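Local coordinates for protein oxidoreductase, zinc-binding dehydrogenase family (PDB 5K1S) that serves as a zinc-containing medium-chain reductase in the alternative de novo biosynthesis of isovaleryl coenzyme A in Myxococcus xanthus, at residues P40-G43 with V47-R50; A161-C166 with V326-T331. All coordinates share one frame; numbering follows the deposited sequence.

Contact 1: residues P40-G43 with V47-R50; sequences PRPG and VLLR
P40 and P42 lie over L48 where the loop after strand 32-38 turns into strand 46-56 of the GroES-like catalytic domain. No hydrogen bond joins the two segments; the fit is van der Waals packing of two proline rings on L48 and on the V47-L48 peptide. Proline suits this: its ring restricts the backbone and takes up the nitrogen, so that no N-H needs an acceptor, and it presents a compact apolar surface. The P42 ring does most of the covering, its CG 3.8 Å from L48 CB while its CB lies 3.9 Å from V47 C. L48 extends with CG anti to its backbone N (chi1 178°). That carries the isobutyl end on to P40, where CD1 meets P40 CG at 4.1 Å and P40 O at 3.7 Å, the two side chains crossing at about a right angle. V47 points the other way, its side chain packing on W95 and L149. R41 folds back over its neighbour, and P42 CD sits 4.1 Å above the centre of one face of its guanidinium group. The same group makes a salt bridge with E87 on strand 80-88 and a hydrogen bond with Q15, so an exposed arginine ties the loop to the sheet. PRPG leading into VLLR is consistent with the proline-glycine turn that precedes this strand in the GroES-like domain of medium-chain dehydrogenases and reductases.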
loop_
_atom_site.group_PDB
_atom_site.type_symbol
_atom_site.label_atom_id
_atom_site.label_comp_id
_atom_site.label_asym_id
_atom_site.label_seq_id
_atom_site.Cartn_x
_atom_site.Cartn_y
_atom_site.Cartn_z
ATOM N N PRO A 40 -27.760 -12.116 29.075
ATOM C CA PRO A 40 -27.781 -12.910 27.848
ATOM C C PRO A 40 -27.441 -14.366 28.130
ATOM O O PRO A 40 -26.819 -14.709 29.136
ATOM C CB PRO A 40 -26.708 -12.245 26.982
ATOM C CG PRO A 40 -25.727 -11.721 27.974
ATOM C CD PRO A 40 -26.544 -11.285 29.166
ATOM N N ARG A 41 -27.869 -15.225 27.206
ATOM C CA ARG A 41 -27.660 -16.657 27.324
ATOM C C ARG A 41 -26.719 -17.137 26.231
ATOM O O ARG A 41 -26.979 -16.879 25.049
ATOM C CB ARG A 41 -28.996 -17.403 27.226
ATOM C CG ARG A 41 -29.977 -17.084 28.351
ATOM C CD ARG A 41 -29.385 -17.410 29.709
ATOM N NE ARG A 41 -28.852 -18.769 29.751
ATOM C CZ ARG A 41 -28.007 -19.216 30.673
ATOM N NH1 ARG A 41 -27.584 -18.411 31.641
ATOM N NH2 ARG A 41 -27.579 -20.472 30.625
ATOM N N PRO A 42 -25.631 -17.832 26.566
ATOM C CA PRO A 42 -24.728 -18.324 25.521
ATOM C C PRO A 42 -25.295 -19.546 24.817
ATOM O O PRO A 42 -25.806 -20.473 25.449
ATOM C CB PRO A 42 -23.453 -18.674 26.297
ATOM C CG PRO A 42 -23.949 -19.071 27.640
ATOM C CD PRO A 42 -25.155 -18.200 27.913
ATOM N N GLY A 43 -25.198 -19.537 23.493
ATOM C CA GLY A 43 -25.619 -20.648 22.672
ATOM C C GLY A 43 -24.444 -21.457 22.165
ATOM O O GLY A 43 -23.320 -21.369 22.672
ATOM N N VAL A 47 -19.951 -18.064 24.487
ATOM C CA VAL A 47 -19.426 -18.049 25.846
ATOM C C VAL A 47 -20.042 -16.868 26.582
ATOM O O VAL A 47 -20.192 -15.782 26.011
ATOM C CB VAL A 47 -17.884 -17.962 25.837
ATOM C CG1 VAL A 47 -17.348 -17.326 27.113
ATOM C CG2 VAL A 47 -17.281 -19.346 25.645
ATOM N N LEU A 48 -20.399 -17.076 27.847
ATOM C CA LEU A 48 -20.909 -16.011 28.700
ATOM C C LEU A 48 -19.760 -15.455 29.530
ATOM O O LEU A 48 -19.100 -16.201 30.260
ATOM C CB LEU A 48 -22.030 -16.517 29.608
ATOM C CG LEU A 48 -22.621 -15.492 30.583
ATOM C CD1 LEU A 48 -23.225 -14.307 29.840
ATOM C CD2 LEU A 48 -23.662 -16.139 31.478
ATOM N N LEU A 49 -19.529 -14.151 29.420
ATOM C CA LEU A 49 -18.423 -13.491 30.094
ATOM C C LEU A 49 -18.925 -12.649 31.258
ATOM O O LEU A 49 -20.008 -12.061 31.202
ATOM C CB LEU A 49 -17.642 -12.594 29.128
ATOM C CG LEU A 49 -16.694 -13.283 28.148
ATOM C CD1 LEU A 49 -16.141 -12.262 27.173
ATOM C CD2 LEU A 49 -15.560 -13.984 28.884
ATOM N N ARG A 50 -18.119 -12.600 32.313
ATOM C CA ARG A 50 -18.354 -11.719 33.453
ATOM C C ARG A 50 -17.391 -10.551 33.294
ATOM O O ARG A 50 -16.205 -10.659 33.615
ATOM C CB ARG A 50 -18.147 -12.463 34.767
ATOM C CG ARG A 50 -18.809 -11.818 35.974
ATOM C CD ARG A 50 -17.967 -10.708 36.577
ATOM N NE ARG A 50 -18.127 -10.649 38.028
ATOM C CZ ARG A 50 -17.403 -11.349 38.897
ATOM N NH1 ARG A 50 -16.451 -12.175 38.473
ATOM N NH2 ARG A 50 -17.629 -11.228 40.199
#

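Contact 2: residues A161-C166 with V326-T331; sequences AATVCC and VRQFVT. With ZN (zinc ion), chain F.
T163 and V164 pack closely on the side chain of Q328, while the far end of the contact thins out through V330. In the buried part, the Q328 chain bends at chi2 (-63°), which folds its amide back alongside T163 in the opposite sense to the threonine side chain. Q328 CD lies 3.7 Å from T163 OG1, and its CG meets V164 CG2 at 4.0 Å, where the valine crosses it at about a right angle. Threonine offers a hydroxyl beside the amide, whereas V164 gives a branched apolar wall that also fits against A317, L318 and T321 of helix 311-323. The looser side is V330, partly exposed, whose CG2 only approaches T163 OG1 at 4.1 Å; beyond it T331 is exposed. A leucine here, having no amide, would probably leave the T163 hydroxyl and carbonyl oxygen without a polar neighbour on this side. Just past the packed turn, C166 SG binds zinc at 2.3 Å, with C57 and H79 completing the protein ligands. This cysteine, where the chain runs into helix 165-178 towards the Rossmann domain, is characteristic of the catalytic-type zinc site of medium-chain dehydrogenases.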
loop_
_atom_site.group_PDB
_atom_site.type_symbol
_atom_site.label_atom_id
_atom_site.label_comp_id
_atom_site.label_asym_id
_atom_site.label_seq_id
_atom_site.Cartn_x
_atom_site.Cartn_y
_atom_site.Cartn_z
ATOM N N ALA A 161 -5.784 -5.052 30.597
ATOM C CA ALA A 161 -6.176 -5.966 29.531
ATOM C C ALA A 161 -7.327 -5.409 28.702
ATOM O O ALA A 161 -7.414 -5.689 27.501
ATOM C CB ALA A 161 -6.562 -7.323 30.119
ATOM N N ALA A 162 -8.210 -4.621 29.316
ATOM C CA ALA A 162 -9.375 -4.087 28.619
ATOM C C ALA A 162 -9.035 -2.965 27.649
ATOM O O ALA A 162 -9.957 -2.395 27.056
ATOM C CB ALA A 162 -10.403 -3.582 29.631
ATOM N N THR A 163 -7.756 -2.619 27.476
ATOM C CA THR A 163 -7.356 -1.574 26.540
ATOM C C THR A 163 -6.256 -2.054 25.600
ATOM O O THR A 163 -5.578 -1.231 24.978
ATOM C CB THR A 163 -6.895 -0.321 27.290
ATOM O OG1 THR A 163 -5.766 -0.638 28.115
ATOM C CG2 THR A 163 -8.021 0.224 28.162
ATOM N N VAL A 164 -6.074 -3.368 25.472
ATOM C CA VAL A 164 -4.970 -3.904 24.685
ATOM C C VAL A 164 -5.348 -3.999 23.212
ATOM O O VAL A 164 -4.531 -3.714 22.331
ATOM C CB VAL A 164 -4.552 -5.277 25.248
ATOM C CG1 VAL A 164 -3.445 -5.900 24.412
ATOM C CG2 VAL A 164 -4.106 -5.137 26.691
ATOM N N CYS A 165 -6.589 -4.397 22.920
ATOM C CA CYS A 165 -6.971 -4.697 21.543
ATOM C C CYS A 165 -6.797 -3.481 20.642
ATOM O O CYS A 165 -6.179 -3.569 19.576
ATOM C CB CYS A 165 -8.414 -5.196 21.500
ATOM S SG CYS A 165 -8.887 -5.947 19.922
ATOM N N CYS A 166 -7.332 -2.335 21.055
ATOM C CA CYS A 166 -7.335 -1.142 20.216
ATOM C C CYS A 166 -6.041 -0.344 20.301
ATOM O O CYS A 166 -5.983 0.764 19.758
ATOM C CB CYS A 166 -8.516 -0.248 20.590
ATOM S SG CYS A 166 -10.098 -1.074 20.425
ATOM N N VAL A 326 5.280 -4.452 25.948
ATOM C CA VAL A 326 4.474 -3.303 25.548
ATOM C C VAL A 326 3.548 -2.947 26.702
ATOM O O VAL A 326 2.527 -3.609 26.922
ATOM C CB VAL A 326 3.678 -3.592 24.262
ATOM C CG1 VAL A 326 2.846 -2.379 23.863
ATOM C CG2 VAL A 326 4.619 -3.987 23.134
ATOM N N ARG A 327 3.901 -1.904 27.446
ATOM C CA ARG A 327 3.110 -1.500 28.596
ATOM C C ARG A 327 1.771 -0.912 28.158
ATOM O O ARG A 327 1.560 -0.561 26.994
ATOM C CB ARG A 327 3.865 -0.468 29.432
ATOM C CG ARG A 327 4.982 -1.035 30.291
ATOM C CD ARG A 327 5.632 0.064 31.116
ATOM N NE ARG A 327 4.646 0.798 31.906
ATOM C CZ ARG A 327 4.874 1.966 32.499
ATOM N NH1 ARG A 327 6.059 2.553 32.395
ATOM N NH2 ARG A 327 3.909 2.553 33.195
ATOM N N GLN A 328 0.861 -0.808 29.123
ATOM C CA GLN A 328 -0.420 -0.142 28.940
ATOM C C GLN A 328 -0.473 1.075 29.849
ATOM O O GLN A 328 -0.121 0.988 31.031
ATOM C CB GLN A 328 -1.587 -1.089 29.241
ATOM C CG GLN A 328 -1.929 -2.029 28.097
ATOM C CD GLN A 328 -2.387 -1.286 26.858
ATOM O OE1 GLN A 328 -3.019 -0.234 26.951
ATOM N NE2 GLN A 328 -2.059 -1.824 25.689
ATOM N N PHE A 329 -0.910 2.203 29.298
ATOM C CA PHE A 329 -0.937 3.477 30.010
ATOM C C PHE A 329 -2.394 3.831 30.298
ATOM O O PHE A 329 -3.034 4.582 29.561
ATOM C CB PHE A 329 -0.234 4.560 29.189
ATOM C CG PHE A 329 1.177 4.211 28.810
ATOM C CD1 PHE A 329 1.437 3.428 27.696
ATOM C CD2 PHE A 329 2.244 4.662 29.567
ATOM C CE1 PHE A 329 2.735 3.104 27.346
ATOM C CE2 PHE A 329 3.544 4.341 29.221
ATOM C CZ PHE A 329 3.789 3.562 28.109
ATOM N N VAL A 330 -2.915 3.280 31.390
ATOM C CA VAL A 330 -4.294 3.518 31.802
ATOM C C VAL A 330 -4.323 4.757 32.686
ATOM O O VAL A 330 -3.720 4.775 33.765
ATOM C CB VAL A 330 -4.871 2.301 32.540
ATOM C CG1 VAL A 330 -6.330 2.543 32.907
ATOM C CG2 VAL A 330 -4.730 1.045 31.690
ATOM N N THR A 331 -5.029 5.793 32.234
ATOM C CA THR A 331 -5.131 7.035 32.991
ATOM C C THR A 331 -5.994 6.839 34.231
ATOM O O THR A 331 -5.483 6.833 35.355
ATOM C CB THR A 331 -5.709 8.153 32.120
ATOM O OG1 THR A 331 -4.812 8.432 31.039
ATOM C CG2 THR A 331 -5.927 9.430 32.934
HETATM ZN ZN ZN F . -11.551 0.443 19.419
#

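Overall arrangement
Contact 1 closes before contact 2 opens along the chain: the first joins segments only a few residues apart, whereas the second brings together segments separated by some 160 residues that include all six strands of the parallel Rossmann sheet. Their centres are 24 Å apart and their nearest atoms about 10 Å, yet both reach one mixed sheet. Strand 46-56 of contact 1 pairs antiparallel with 354-358, which runs parallel to 330-335, the strand that contact 2 enters. Contact 1 lies at the periphery, its centre about 23 Å from that of the molecule, while contact 2 sits about 9 Å from it, where the outgoing and returning connections between the two domains meet beside the zinc site.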